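Local coordinates for choline binding protein PCPA (Streptococcus pneumoniae, PDB 4CP6) that is a choline-binding surface protein and vaccine antigen of the pneumococcus, whose leucine-rich repeat region probably serves in recognition or adhesion, at residues K110-S115 / R134-S139; F183-N188 / F206-S211; K370-E375 / Y392-H397; I385-K390 / S407-I412. One frame throughout, in Å; residues are numbered along the deposited sequence.

Interaction 1: K110-S115 / R134-S139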
loop_
_atom_site.group_PDB
_atom_site.type_symbol
_atom_site.label_atom_id
_atom_site.label_comp_id
_atom_site.label_asym_id
_atom_site.label_seq_id
_atom_site.Cartn_x
_atom_site.Cartn_y
_atom_site.Cartn_z
ATOM N N LYS A 110 -12.726 -9.552 7.966
ATOM C CA LYS A 110 -13.382 -10.245 6.850
ATOM C C LYS A 110 -14.903 -10.303 6.995
ATOM O O LYS A 110 -15.543 -11.168 6.377
ATOM C CB LYS A 110 -12.765 -11.649 6.666
ATOM C CG LYS A 110 -11.331 -11.539 6.145
ATOM C CD LYS A 110 -10.731 -12.842 5.736
ATOM C CE LYS A 110 -9.447 -12.525 5.006
ATOM N NZ LYS A 110 -8.860 -13.768 4.413
ATOM N N GLY A 111 -15.507 -9.341 7.711
ATOM C CA GLY A 111 -16.971 -9.367 7.845
ATOM C C GLY A 111 -17.694 -9.274 6.515
ATOM O O GLY A 111 -18.795 -9.825 6.380
ATOM N N PHE A 112 -17.107 -8.584 5.513
ATOM C CA PHE A 112 -17.691 -8.387 4.186
ATOM C C PHE A 112 -16.679 -8.762 3.107
ATOM O O PHE A 112 -16.690 -8.193 2.013
ATOM C CB PHE A 112 -18.152 -6.929 4.006
ATOM C CG PHE A 112 -19.288 -6.498 4.904
ATOM C CD1 PHE A 112 -19.048 -6.070 6.205
ATOM C CD2 PHE A 112 -20.594 -6.468 4.430
ATOM C CE1 PHE A 112 -20.092 -5.604 7.011
ATOM C CE2 PHE A 112 -21.636 -6.050 5.242
ATOM C CZ PHE A 112 -21.389 -5.628 6.530
ATOM N N HIS A 113 -15.810 -9.769 3.382
ATOM C CA HIS A 113 -14.818 -10.152 2.390
ATOM C C HIS A 113 -15.502 -10.445 1.037
ATOM O O HIS A 113 -16.464 -11.230 1.015
ATOM C CB HIS A 113 -14.015 -11.393 2.838
ATOM C CG HIS A 113 -13.321 -12.031 1.683
ATOM N ND1 HIS A 113 -12.072 -11.620 1.287
ATOM C CD2 HIS A 113 -13.782 -12.943 0.788
ATOM C CE1 HIS A 113 -11.802 -12.293 0.173
ATOM N NE2 HIS A 113 -12.798 -13.116 -0.141
ATOM N N GLY A 114 -14.963 -9.924 -0.053
ATOM C CA GLY A 114 -15.467 -10.190 -1.395
ATOM C C GLY A 114 -16.887 -9.744 -1.657
ATOM O O GLY A 114 -17.458 -10.105 -2.699
ATOM N N SER A 115 -17.476 -8.955 -0.747
ATOM C CA SER A 115 -18.865 -8.531 -0.881
ATOM C C SER A 115 -19.238 -8.063 -2.270
ATOM O O SER A 115 -18.548 -7.243 -2.853
ATOM C CB SER A 115 -19.184 -7.437 0.132
ATOM O OG SER A 115 -20.531 -6.997 0.029
ATOM N N ARG A 134 -9.188 -6.424 6.759
ATOM C CA ARG A 134 -9.757 -7.062 5.562
ATOM C C ARG A 134 -11.280 -7.134 5.566
ATOM O O ARG A 134 -11.864 -8.026 4.920
ATOM C CB ARG A 134 -9.107 -8.454 5.333
ATOM C CG ARG A 134 -7.629 -8.315 5.020
ATOM C CD ARG A 134 -6.949 -9.638 4.696
ATOM N NE ARG A 134 -5.556 -9.424 4.271
ATOM C CZ ARG A 134 -5.192 -9.112 3.019
ATOM N NH1 ARG A 134 -6.109 -9.018 2.050
ATOM N NH2 ARG A 134 -3.908 -8.910 2.723
ATOM N N ALA A 135 -11.944 -6.203 6.263
ATOM C CA ALA A 135 -13.407 -6.280 6.302
ATOM C C ALA A 135 -14.056 -6.237 4.928
ATOM O O ALA A 135 -15.087 -6.902 4.730
ATOM C CB ALA A 135 -13.961 -5.177 7.169
ATOM N N PHE A 136 -13.477 -5.495 3.983
ATOM C CA PHE A 136 -14.032 -5.334 2.646
ATOM C C PHE A 136 -12.981 -5.663 1.606
ATOM O O PHE A 136 -13.059 -5.137 0.489
ATOM C CB PHE A 136 -14.540 -3.888 2.450
ATOM C CG PHE A 136 -15.689 -3.503 3.348
ATOM C CD1 PHE A 136 -16.998 -3.762 2.970
ATOM C CD2 PHE A 136 -15.460 -2.929 4.600
ATOM C CE1 PHE A 136 -18.067 -3.396 3.790
ATOM C CE2 PHE A 136 -16.533 -2.577 5.429
ATOM C CZ PHE A 136 -17.824 -2.839 5.021
ATOM N N ASP A 137 -12.030 -6.580 1.907
ATOM C CA ASP A 137 -11.044 -6.852 0.876
ATOM C C ASP A 137 -11.678 -7.593 -0.306
ATOM O O ASP A 137 -12.614 -8.383 -0.130
ATOM C CB ASP A 137 -9.774 -7.531 1.401
ATOM C CG ASP A 137 -9.921 -8.953 1.878
ATOM O OD1 ASP A 137 -11.048 -9.353 2.227
ATOM O OD2 ASP A 137 -8.892 -9.672 1.904
ATOM N N PHE A 138 -11.212 -7.301 -1.519
ATOM C CA PHE A 138 -11.707 -7.919 -2.763
ATOM C C PHE A 138 -13.200 -7.620 -2.981
ATOM O O PHE A 138 -13.868 -8.321 -3.749
ATOM C CB PHE A 138 -11.425 -9.444 -2.778
ATOM C CG PHE A 138 -9.944 -9.746 -2.737
ATOM C CD1 PHE A 138 -9.182 -9.745 -3.907
ATOM C CD2 PHE A 138 -9.300 -9.998 -1.529
ATOM C CE1 PHE A 138 -7.817 -10.025 -3.869
ATOM C CE2 PHE A 138 -7.931 -10.302 -1.496
ATOM C CZ PHE A 138 -7.196 -10.278 -2.657
ATOM N N SER A 139 -13.733 -6.565 -2.336
ATOM C CA SER A 139 -15.149 -6.276 -2.497
ATOM C C SER A 139 -15.461 -5.610 -3.848
ATOM O O SER A 139 -14.558 -5.081 -4.537
ATOM C CB SER A 139 -15.662 -5.400 -1.365
ATOM O OG SER A 139 -15.364 -4.037 -1.617
HETATM O O HOH W 1 -8.647 -12.328 1.895
#
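Arg134 runs alongside Lys110, both chains pointing the same way; the side chains touch through aliphatic carbons, CD of Arg134 lying 3.8 Å from CE of Lys110, and Arg134 O receives a CA-H contact from Lys110. At Ala135 the carbonyl O takes the N-H of Phe112 at 2.7 Å, in the carbonyl plane though with a bent N-H...O angle of 134°. Phe136 lies beside Phe112 with ring planes 11° apart, slid so far that the rings barely overlap; CE1 of Phe136 meets CG of Phe112, and Phe158 continues the row of rings. Asp137 does most of the polar work. Its backbone O receives Gly114 N at 2.8 Å, and its OD1 accepts from His113 ND1 at 2.7 Å, met from above the carboxylate plane. OD2 forms a salt bridge with Arg134 NH1 at 2.9 Å and accepts from a water that Lys110 NZ also donates to. Phe138 meets His113 rim to rim, while its carbonyl O receives a CA-H contact from Gly114. At Ser139, CB packs on Ser115 O; its OG bonds instead to Ser161. Neighbouring solenoid coils thus share one carboxylate; the donors around it would probably favour its ionised form, and its negative charge would offset those of Lys110 and Arg134.

Interaction 2: F183-N188 / F206-S211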
loop_
_atom_site.group_PDB
_atom_site.type_symbol
_atom_site.label_atom_id
_atom_site.label_comp_id
_atom_site.label_asym_id
_atom_site.label_seq_id
_atom_site.Cartn_x
_atom_site.Cartn_y
_atom_site.Cartn_z
ATOM N N PHE A 183 -5.886 0.977 1.734
ATOM C CA PHE A 183 -6.364 1.461 0.433
ATOM C C PHE A 183 -5.454 0.978 -0.679
ATOM O O PHE A 183 -5.201 1.711 -1.649
ATOM C CB PHE A 183 -6.431 3.011 0.452
ATOM C CG PHE A 183 -7.259 3.596 1.576
ATOM C CD1 PHE A 183 -8.533 3.112 1.851
ATOM C CD2 PHE A 183 -6.765 4.640 2.354
ATOM C CE1 PHE A 183 -9.278 3.627 2.929
ATOM C CE2 PHE A 183 -7.536 5.187 3.392
ATOM C CZ PHE A 183 -8.771 4.664 3.680
ATOM N N ALA A 184 -4.982 -0.273 -0.543
ATOM C CA ALA A 184 -4.067 -0.882 -1.501
ATOM C C ALA A 184 -4.828 -1.575 -2.641
ATOM O O ALA A 184 -6.007 -1.945 -2.502
ATOM C CB ALA A 184 -3.210 -1.905 -0.767
ATOM N N ASN A 185 -4.142 -1.753 -3.784
ATOM C CA ASN A 185 -4.686 -2.496 -4.938
ATOM C C ASN A 185 -5.986 -1.939 -5.467
ATOM O O ASN A 185 -6.855 -2.723 -5.927
ATOM C CB ASN A 185 -4.860 -4.005 -4.602
ATOM C CG ASN A 185 -3.577 -4.614 -4.120
ATOM O OD1 ASN A 185 -2.666 -4.852 -4.917
ATOM N ND2 ASN A 185 -3.464 -4.814 -2.795
ATOM N N LEU A 186 -6.144 -0.606 -5.413
ATOM C CA LEU A 186 -7.348 0.009 -5.943
ATOM C C LEU A 186 -7.157 0.459 -7.380
ATOM O O LEU A 186 -6.049 0.808 -7.773
ATOM C CB LEU A 186 -7.802 1.184 -5.097
ATOM C CG LEU A 186 -8.016 0.902 -3.591
ATOM C CD1 LEU A 186 -8.434 2.185 -2.820
ATOM C CD2 LEU A 186 -8.999 -0.234 -3.326
ATOM N N SER A 187 -8.251 0.509 -8.158
ATOM C CA SER A 187 -8.143 0.807 -9.587
ATOM C C SER A 187 -9.056 1.926 -10.048
ATOM O O SER A 187 -8.881 2.387 -11.182
ATOM C CB SER A 187 -8.512 -0.438 -10.401
ATOM O OG SER A 187 -7.691 -1.544 -10.073
ATOM N N ASN A 188 -10.033 2.356 -9.231
ATOM C CA ASN A 188 -11.009 3.348 -9.666
ATOM C C ASN A 188 -11.217 4.488 -8.694
ATOM O O ASN A 188 -12.170 5.260 -8.870
ATOM C CB ASN A 188 -12.351 2.655 -9.977
ATOM C CG ASN A 188 -12.305 1.976 -11.320
ATOM O OD1 ASN A 188 -12.141 0.763 -11.423
ATOM N ND2 ASN A 188 -12.283 2.763 -12.376
ATOM N N PHE A 206 -1.340 2.854 0.135
ATOM C CA PHE A 206 -1.863 2.839 -1.218
ATOM C C PHE A 206 -1.102 1.840 -2.102
ATOM O O PHE A 206 -1.082 2.000 -3.322
ATOM C CB PHE A 206 -1.760 4.251 -1.798
ATOM C CG PHE A 206 -2.487 5.269 -0.945
ATOM C CD1 PHE A 206 -3.871 5.324 -0.934
ATOM C CD2 PHE A 206 -1.784 6.199 -0.184
ATOM C CE1 PHE A 206 -4.548 6.261 -0.142
ATOM C CE2 PHE A 206 -2.466 7.142 0.606
ATOM C CZ PHE A 206 -3.843 7.177 0.593
ATOM N N ARG A 207 -0.482 0.812 -1.511
ATOM C CA ARG A 207 0.350 -0.119 -2.268
ATOM C C ARG A 207 -0.352 -0.630 -3.515
ATOM O O ARG A 207 -1.447 -1.143 -3.412
ATOM C CB ARG A 207 0.760 -1.289 -1.369
ATOM C CG ARG A 207 1.595 -2.353 -2.101
ATOM C CD ARG A 207 2.011 -3.513 -1.186
ATOM N NE ARG A 207 2.692 -4.555 -1.967
ATOM C CZ ARG A 207 2.095 -5.519 -2.666
ATOM N NH1 ARG A 207 0.776 -5.616 -2.684
ATOM N NH2 ARG A 207 2.814 -6.377 -3.370
ATOM N N LEU A 208 0.290 -0.510 -4.691
ATOM C CA LEU A 208 -0.207 -1.013 -5.980
ATOM C C LEU A 208 -1.485 -0.346 -6.463
ATOM O O LEU A 208 -2.022 -0.739 -7.510
ATOM C CB LEU A 208 -0.363 -2.546 -5.966
ATOM C CG LEU A 208 0.889 -3.427 -5.721
ATOM C CD1 LEU A 208 0.619 -4.876 -6.124
ATOM C CD2 LEU A 208 2.111 -2.962 -6.437
ATOM N N THR A 209 -1.935 0.719 -5.785
ATOM C CA THR A 209 -3.077 1.479 -6.282
ATOM C C THR A 209 -2.658 2.301 -7.529
ATOM O O THR A 209 -1.544 2.820 -7.586
ATOM C CB THR A 209 -3.657 2.310 -5.146
ATOM O OG1 THR A 209 -4.308 1.363 -4.300
ATOM C CG2 THR A 209 -4.695 3.340 -5.628
ATOM N N THR A 210 -3.557 2.375 -8.526
ATOM C CA THR A 210 -3.213 2.951 -9.820
ATOM C C THR A 210 -4.094 4.111 -10.243
ATOM O O THR A 210 -3.949 4.583 -11.375
ATOM C CB THR A 210 -3.334 1.844 -10.886
ATOM O OG1 THR A 210 -4.655 1.286 -10.841
ATOM C CG2 THR A 210 -2.294 0.736 -10.713
ATOM N N SER A 211 -4.987 4.569 -9.365
ATOM C CA SER A 211 -6.033 5.506 -9.735
ATOM C C SER A 211 -5.988 6.901 -9.134
ATOM O O SER A 211 -6.671 7.809 -9.643
ATOM C CB SER A 211 -7.366 4.865 -9.367
ATOM O OG SER A 211 -7.378 4.464 -7.999
HETATM O O HOH W 2 -1.209 -7.205 -4.482
HETATM O O HOH W 3 -1.286 -5.516 -1.025
HETATM O O HOH W 4 -4.311 -1.813 -8.324
HETATM O O HOH W 5 -6.542 2.108 -12.600
HETATM O O HOH W 6 -5.105 -1.407 -10.764
#
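Thr209 OG1 joins the two segments twice: it donates to Phe183 O at 2.8 Å, on a lone pair in the carbonyl plane, and accepts from Leu186 N at 2.9 Å with a nearly straight N-H...O angle of 168°. The torsions fit this double role, since OG1 is anti to the carbonyl carbon of Thr209 (chi1 -73°) while CG2 is turned to lie against CB of Leu186. Backbone bonds flank the hydroxyl, Asn185 N giving to Arg207 O at 2.8 Å and Thr210 N to Leu186 O at 3.0 Å. Toward the interior, Phe183 and Phe206 lie side by side with planes at 26°, too far displaced for real overlap; the touch is between CD2 of Phe183 and CE1 of Phe206, 3.7 Å apart, and both rings rest on Leu192 of strand 191-194. On the outer flank Asn185 runs alongside Leu208, its OD1 lying 3.4 Å from CB of Leu208. A water bridges that OD1 to NH1 of Arg207, whose NE bonds to Tyr263, while Asn185 ND2 reaches Ser159. Further along, two more waters link Ser187 with Thr210 OG1. The two successive turns of the repeat solenoid are therefore joined by a buried hydroxyl with both its donor and acceptor roles used, between a hydrocarbon side and a hydrated one, which should fix both the rotation of Thr209 and the spacing of the turns.

Interaction 3: K370-E375 / Y392-H397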
loop_
_atom_site.group_PDB
_atom_site.type_symbol
_atom_site.label_atom_id
_atom_site.label_comp_id
_atom_site.label_asym_id
_atom_site.label_seq_id
_atom_site.Cartn_x
_atom_site.Cartn_y
_atom_site.Cartn_z
ATOM N N LYS A 370 33.563 4.607 -8.986
ATOM C CA LYS A 370 34.473 5.709 -8.638
ATOM C C LYS A 370 35.371 5.456 -7.450
ATOM O O LYS A 370 36.338 6.202 -7.270
ATOM C CB LYS A 370 33.646 6.986 -8.413
ATOM C CG LYS A 370 32.931 7.463 -9.668
ATOM C CD LYS A 370 32.184 8.767 -9.449
ATOM C CE LYS A 370 33.020 10.014 -9.557
ATOM N NZ LYS A 370 32.280 11.192 -9.022
ATOM N N ASN A 371 35.098 4.437 -6.646
ATOM C CA ASN A 371 35.865 4.141 -5.442
ATOM C C ASN A 371 37.319 3.763 -5.731
ATOM O O ASN A 371 37.613 3.230 -6.811
ATOM C CB ASN A 371 35.167 3.085 -4.609
ATOM C CG ASN A 371 35.876 2.781 -3.304
ATOM O OD1 ASN A 371 36.553 1.755 -3.165
ATOM N ND2 ASN A 371 35.798 3.701 -2.332
ATOM N N LYS A 372 38.221 4.052 -4.760
ATOM C CA LYS A 372 39.677 3.792 -4.879
ATOM C C LYS A 372 40.239 2.971 -3.710
ATOM O O LYS A 372 41.464 2.959 -3.516
ATOM C CB LYS A 372 40.429 5.131 -4.951
ATOM C CG LYS A 372 40.078 6.009 -6.126
ATOM C CD LYS A 372 40.753 7.363 -5.985
ATOM C CE LYS A 372 40.572 8.186 -7.235
ATOM N NZ LYS A 372 41.357 9.446 -7.176
ATOM N N SER A 373 39.376 2.279 -2.936
ATOM C CA SER A 373 39.815 1.479 -1.796
ATOM C C SER A 373 40.631 0.250 -2.194
ATOM O O SER A 373 40.298 -0.450 -3.156
ATOM C CB SER A 373 38.625 1.047 -0.944
ATOM O OG SER A 373 39.020 0.107 0.045
ATOM N N THR A 374 41.677 -0.046 -1.398
ATOM C CA THR A 374 42.488 -1.249 -1.599
ATOM C C THR A 374 41.699 -2.482 -1.104
ATOM O O THR A 374 42.063 -3.614 -1.427
ATOM C CB THR A 374 43.847 -1.117 -0.864
ATOM O OG1 THR A 374 43.612 -0.821 0.517
ATOM C CG2 THR A 374 44.751 -0.046 -1.483
ATOM N N GLU A 375 40.599 -2.245 -0.344
ATOM C CA GLU A 375 39.731 -3.272 0.247
ATOM C C GLU A 375 38.389 -3.436 -0.492
ATOM O O GLU A 375 37.491 -4.112 0.028
ATOM C CB GLU A 375 39.441 -2.939 1.736
ATOM C CG GLU A 375 40.622 -2.458 2.573
ATOM C CD GLU A 375 41.785 -3.420 2.719
ATOM O OE1 GLU A 375 41.590 -4.506 3.313
ATOM O OE2 GLU A 375 42.899 -3.076 2.262
ATOM N N TYR A 392 34.227 0.713 -15.921
ATOM C CA TYR A 392 35.279 1.731 -15.857
ATOM C C TYR A 392 35.665 1.783 -14.382
ATOM O O TYR A 392 34.806 2.065 -13.514
ATOM C CB TYR A 392 34.800 3.090 -16.408
ATOM C CG TYR A 392 34.356 3.063 -17.860
ATOM C CD1 TYR A 392 33.090 2.619 -18.216
ATOM C CD2 TYR A 392 35.223 3.457 -18.888
ATOM C CE1 TYR A 392 32.687 2.563 -19.555
ATOM C CE2 TYR A 392 34.824 3.417 -20.228
ATOM C CZ TYR A 392 33.554 2.965 -20.557
ATOM O OH TYR A 392 33.129 2.924 -21.878
ATOM N N VAL A 393 36.924 1.465 -14.063
ATOM C CA VAL A 393 37.384 1.374 -12.673
ATOM C C VAL A 393 38.657 2.208 -12.466
ATOM O O VAL A 393 39.271 2.633 -13.447
ATOM C CB VAL A 393 37.583 -0.087 -12.201
ATOM C CG1 VAL A 393 36.287 -0.896 -12.353
ATOM C CG2 VAL A 393 38.724 -0.774 -12.957
ATOM N N THR A 394 39.056 2.418 -11.202
ATOM C CA THR A 394 40.187 3.297 -10.902
ATOM C C THR A 394 41.501 2.574 -10.762
ATOM O O THR A 394 42.537 3.240 -10.772
ATOM C CB THR A 394 39.901 4.113 -9.617
ATOM O OG1 THR A 394 39.797 3.206 -8.526
ATOM C CG2 THR A 394 38.659 4.988 -9.742
ATOM N N SER A 395 41.503 1.240 -10.572
ATOM C CA SER A 395 42.773 0.531 -10.385
ATOM C C SER A 395 42.757 -0.870 -10.941
ATOM O O SER A 395 41.691 -1.472 -11.092
ATOM C CB SER A 395 43.103 0.442 -8.900
ATOM O OG SER A 395 42.239 -0.457 -8.211
ATOM N N GLU A 396 43.951 -1.438 -11.141
ATOM C CA GLU A 396 44.098 -2.826 -11.553
ATOM C C GLU A 396 43.558 -3.757 -10.458
ATOM O O GLU A 396 42.977 -4.781 -10.806
ATOM C CB GLU A 396 45.575 -3.151 -11.873
ATOM C CG GLU A 396 46.040 -2.585 -13.212
ATOM C CD GLU A 396 45.358 -3.089 -14.475
ATOM O OE1 GLU A 396 44.889 -4.248 -14.496
ATOM O OE2 GLU A 396 45.342 -2.333 -15.471
ATOM N N HIS A 397 43.692 -3.404 -9.145
ATOM C CA HIS A 397 43.162 -4.245 -8.063
ATOM C C HIS A 397 41.637 -4.342 -8.173
ATOM O O HIS A 397 41.092 -5.444 -8.087
ATOM C CB HIS A 397 43.557 -3.753 -6.667
ATOM C CG HIS A 397 42.934 -4.554 -5.560
ATOM N ND1 HIS A 397 43.163 -5.917 -5.440
ATOM C CD2 HIS A 397 42.044 -4.177 -4.608
ATOM C CE1 HIS A 397 42.457 -6.312 -4.392
ATOM N NE2 HIS A 397 41.772 -5.298 -3.854
HETATM O O HOH W 7 36.955 1.742 -9.289
HETATM O O HOH W 8 42.139 -0.294 -5.496
#
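The direct hydrogen bond between these segments runs from Thr394 OG1 to Asn371 O, 2.8 Å long, with the donor tilted 21° from the carbonyl plane. A chi1 of 64° sets that hydroxyl between the backbone N and carbonyl carbon of Thr394 and turns CG2 toward Lys370 O, 3.6 Å away. Water adds two further links. One water donates to Asn371 O and accepts from Thr394 N at 2.9 Å, so the same carbonyl holds the threonine through both its side chain and its backbone; the other joins Ser373 O to Ser395 OG, 2.7 Å from that hydroxyl. Van der Waals contact is slight: Lys372 crosses Thr394 at about a right angle, its CG lying 3.7 Å from OG1, and its extended chain carries on past it. Further along, the His397 ring comes up to the loop with NE2 3.0 Å from Thr374 O. Bonds inside 370-375 shape the surface being met. Asn371 OD1 accepts from Ser373 N in an Asx turn, and Ser373 OG accepts from Glu375 N in an ST turn. Across from them, Ser395 is the N-cap of helix 396-405, its OG capping Ile398 N. This is the end of a leucine-rich repeat solenoid, where strand 390-393 of the parallel sheet runs on into helix 396-405 before the last strand, 412-414, and the loop after strand 366-369 borders the helix's N-terminal end.

Interaction 4: I385-K390 / S407-I412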
loop_
_atom_site.group_PDB
_atom_site.type_symbol
_atom_site.label_atom_id
_atom_site.label_comp_id
_atom_site.label_asym_id
_atom_site.label_seq_id
_atom_site.Cartn_x
_atom_site.Cartn_y
_atom_site.Cartn_z
ATOM N N ILE A 385 24.300 -9.352 -14.963
ATOM C CA ILE A 385 24.163 -8.387 -16.044
ATOM C C ILE A 385 24.649 -8.935 -17.386
ATOM O O ILE A 385 25.412 -9.912 -17.419
ATOM C CB ILE A 385 24.969 -7.103 -15.679
ATOM C CG1 ILE A 385 26.496 -7.370 -15.561
ATOM C CG2 ILE A 385 24.421 -6.449 -14.391
ATOM C CD1 ILE A 385 27.352 -6.089 -15.417
ATOM N N PRO A 386 24.285 -8.280 -18.510
ATOM C CA PRO A 386 24.797 -8.737 -19.812
ATOM C C PRO A 386 26.324 -8.626 -19.876
ATOM O O PRO A 386 26.940 -7.690 -19.321
ATOM C CB PRO A 386 24.117 -7.789 -20.799
ATOM C CG PRO A 386 22.847 -7.342 -20.078
ATOM C CD PRO A 386 23.343 -7.149 -18.669
ATOM N N GLU A 387 26.963 -9.585 -20.578
ATOM C CA GLU A 387 28.414 -9.567 -20.727
ATOM C C GLU A 387 28.906 -8.351 -21.516
ATOM O O GLU A 387 30.086 -7.998 -21.438
ATOM C CB GLU A 387 28.894 -10.875 -21.356
ATOM C CG GLU A 387 30.401 -11.023 -21.354
ATOM C CD GLU A 387 30.812 -12.434 -21.705
ATOM O OE1 GLU A 387 30.913 -12.725 -22.918
ATOM O OE2 GLU A 387 30.914 -13.272 -20.782
ATOM N N THR A 388 27.995 -7.711 -22.282
ATOM C CA THR A 388 28.365 -6.538 -23.089
ATOM C C THR A 388 28.548 -5.259 -22.271
ATOM O O THR A 388 29.074 -4.269 -22.785
ATOM C CB THR A 388 27.321 -6.313 -24.154
ATOM O OG1 THR A 388 26.040 -6.313 -23.530
ATOM C CG2 THR A 388 27.390 -7.367 -25.246
ATOM N N VAL A 389 28.097 -5.244 -21.011
ATOM C CA VAL A 389 28.263 -4.045 -20.200
ATOM C C VAL A 389 29.760 -3.817 -19.970
ATOM O O VAL A 389 30.482 -4.758 -19.638
ATOM C CB VAL A 389 27.520 -4.178 -18.842
ATOM C CG1 VAL A 389 27.738 -2.929 -17.975
ATOM C CG2 VAL A 389 26.021 -4.411 -19.049
ATOM N N LYS A 390 30.210 -2.568 -20.119
ATOM C CA LYS A 390 31.592 -2.199 -19.889
ATOM C C LYS A 390 31.752 -1.614 -18.504
ATOM O O LYS A 390 30.911 -0.795 -18.083
ATOM C CB LYS A 390 32.053 -1.135 -20.892
ATOM C CG LYS A 390 31.589 -1.312 -22.306
ATOM C CD LYS A 390 31.767 -0.025 -23.052
ATOM C CE LYS A 390 30.713 0.063 -24.099
ATOM N NZ LYS A 390 31.071 -0.656 -25.347
ATOM N N SER A 407 30.121 -13.096 -13.052
ATOM C CA SER A 407 29.716 -14.325 -13.723
ATOM C C SER A 407 29.901 -14.216 -15.231
ATOM O O SER A 407 29.741 -15.222 -15.946
ATOM C CB SER A 407 28.252 -14.627 -13.434
ATOM O OG SER A 407 27.432 -13.546 -13.867
ATOM N N THR A 408 30.179 -12.997 -15.710
ATOM C CA THR A 408 30.374 -12.702 -17.131
ATOM C C THR A 408 31.776 -12.109 -17.327
ATOM O O THR A 408 32.362 -11.546 -16.395
ATOM C CB THR A 408 29.265 -11.723 -17.586
ATOM O OG1 THR A 408 29.083 -10.696 -16.595
ATOM C CG2 THR A 408 27.929 -12.439 -17.793
ATOM N N SER A 409 32.284 -12.194 -18.568
ATOM C CA SER A 409 33.633 -11.721 -18.932
ATOM C C SER A 409 33.579 -10.312 -19.539
ATOM O O SER A 409 34.005 -10.090 -20.677
ATOM C CB SER A 409 34.256 -12.682 -19.942
ATOM O OG SER A 409 34.410 -13.974 -19.380
ATOM N N ASN A 410 33.043 -9.358 -18.776
ATOM C CA ASN A 410 32.864 -7.987 -19.251
ATOM C C ASN A 410 34.187 -7.288 -19.545
ATOM O O ASN A 410 35.170 -7.513 -18.832
ATOM C CB ASN A 410 32.160 -7.159 -18.169
ATOM C CG ASN A 410 30.827 -7.741 -17.792
ATOM O OD1 ASN A 410 30.765 -8.772 -17.137
ATOM N ND2 ASN A 410 29.747 -7.117 -18.221
ATOM N N ASP A 411 34.166 -6.364 -20.518
ATOM C CA ASP A 411 35.314 -5.499 -20.770
ATOM C C ASP A 411 35.444 -4.553 -19.536
ATOM O O ASP A 411 34.448 -3.928 -19.133
ATOM C CB ASP A 411 35.027 -4.673 -22.030
ATOM C CG ASP A 411 36.173 -3.805 -22.482
ATOM O OD1 ASP A 411 37.320 -4.150 -22.177
ATOM O OD2 ASP A 411 35.910 -2.810 -23.198
ATOM N N ILE A 412 36.633 -4.499 -18.921
ATOM C CA ILE A 412 36.940 -3.651 -17.773
ATOM C C ILE A 412 38.103 -2.747 -18.160
ATOM O O ILE A 412 39.198 -3.238 -18.509
ATOM C CB ILE A 412 37.271 -4.447 -16.503
ATOM C CG1 ILE A 412 36.135 -5.455 -16.158
ATOM C CG2 ILE A 412 37.539 -3.480 -15.340
ATOM C CD1 ILE A 412 36.537 -6.473 -15.165
HETATM O O HOH W 9 26.904 -10.665 -14.490
HETATM O O HOH W 10 31.761 -5.919 -22.003
#
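Asn410 turns its side-chain amide into the type I turn from Pro386 to Val389, and ND2 does the gripping. That nitrogen donates to Val389 O at 2.8 Å with an N-H...O angle of 164°, the acceptor lying in the amide plane, and makes a weaker, bent bond to Pro386 O at 3.1 Å. With CG anti to the carbonyl carbon (chi1 -58°), the amide enters the turn at a slant to the side chain of Ile385, whose CD1 lies 3.8 Å from ND2. The other end of the amide is held within its own segment, OD1 accepting from Thr408 OG1 at 2.6 Å on a lone pair in the carbonyl plane. Thr408 itself faces Glu387, CB against CB, and its CG2 lies 3.6 Å from Ile385 O. Extended beyond CG, Glu387 reaches along the opposite segment until OE2 meets Ser409 N at 2.8 Å; that donor comes from above the carboxylate plane, with a nearly straight N-H...O angle of 170°. A water completes the join, donating to the carbonyls of Glu387 and Val389 and accepting from Asp411 N. Ile385 and Val389 also rest on Ile367, placing the turn against the solenoid core. With both ends of its amide occupied, Asn410 has its flip state settled and both polar atoms of its buried side chain paired, so one side chain ties the segment after helix 396-405 to the turn before strand 390-393.

From the N terminus, interaction 1 comes first, joining the loops after strands 106-107 and 130-131 and closing 18 intervening residues. Interaction 2 follows in series, closing 17 and repeating that kind of coil-to-coil join between the loops after strands 177-178 and 200-201; the two centres are 16 Å apart and the contacts do not touch. Much farther along, interactions 3 and 4, each closing 16 residues, lie at the C-terminal end, on the opposite side of the chain's centre from interaction 1. Their segments alternate, so the closed loops cross, and Val393 packs on Ile412 where they meet. Together they bind the last repeat loops to strand 390-393, helix 396-405 and strand 412-414.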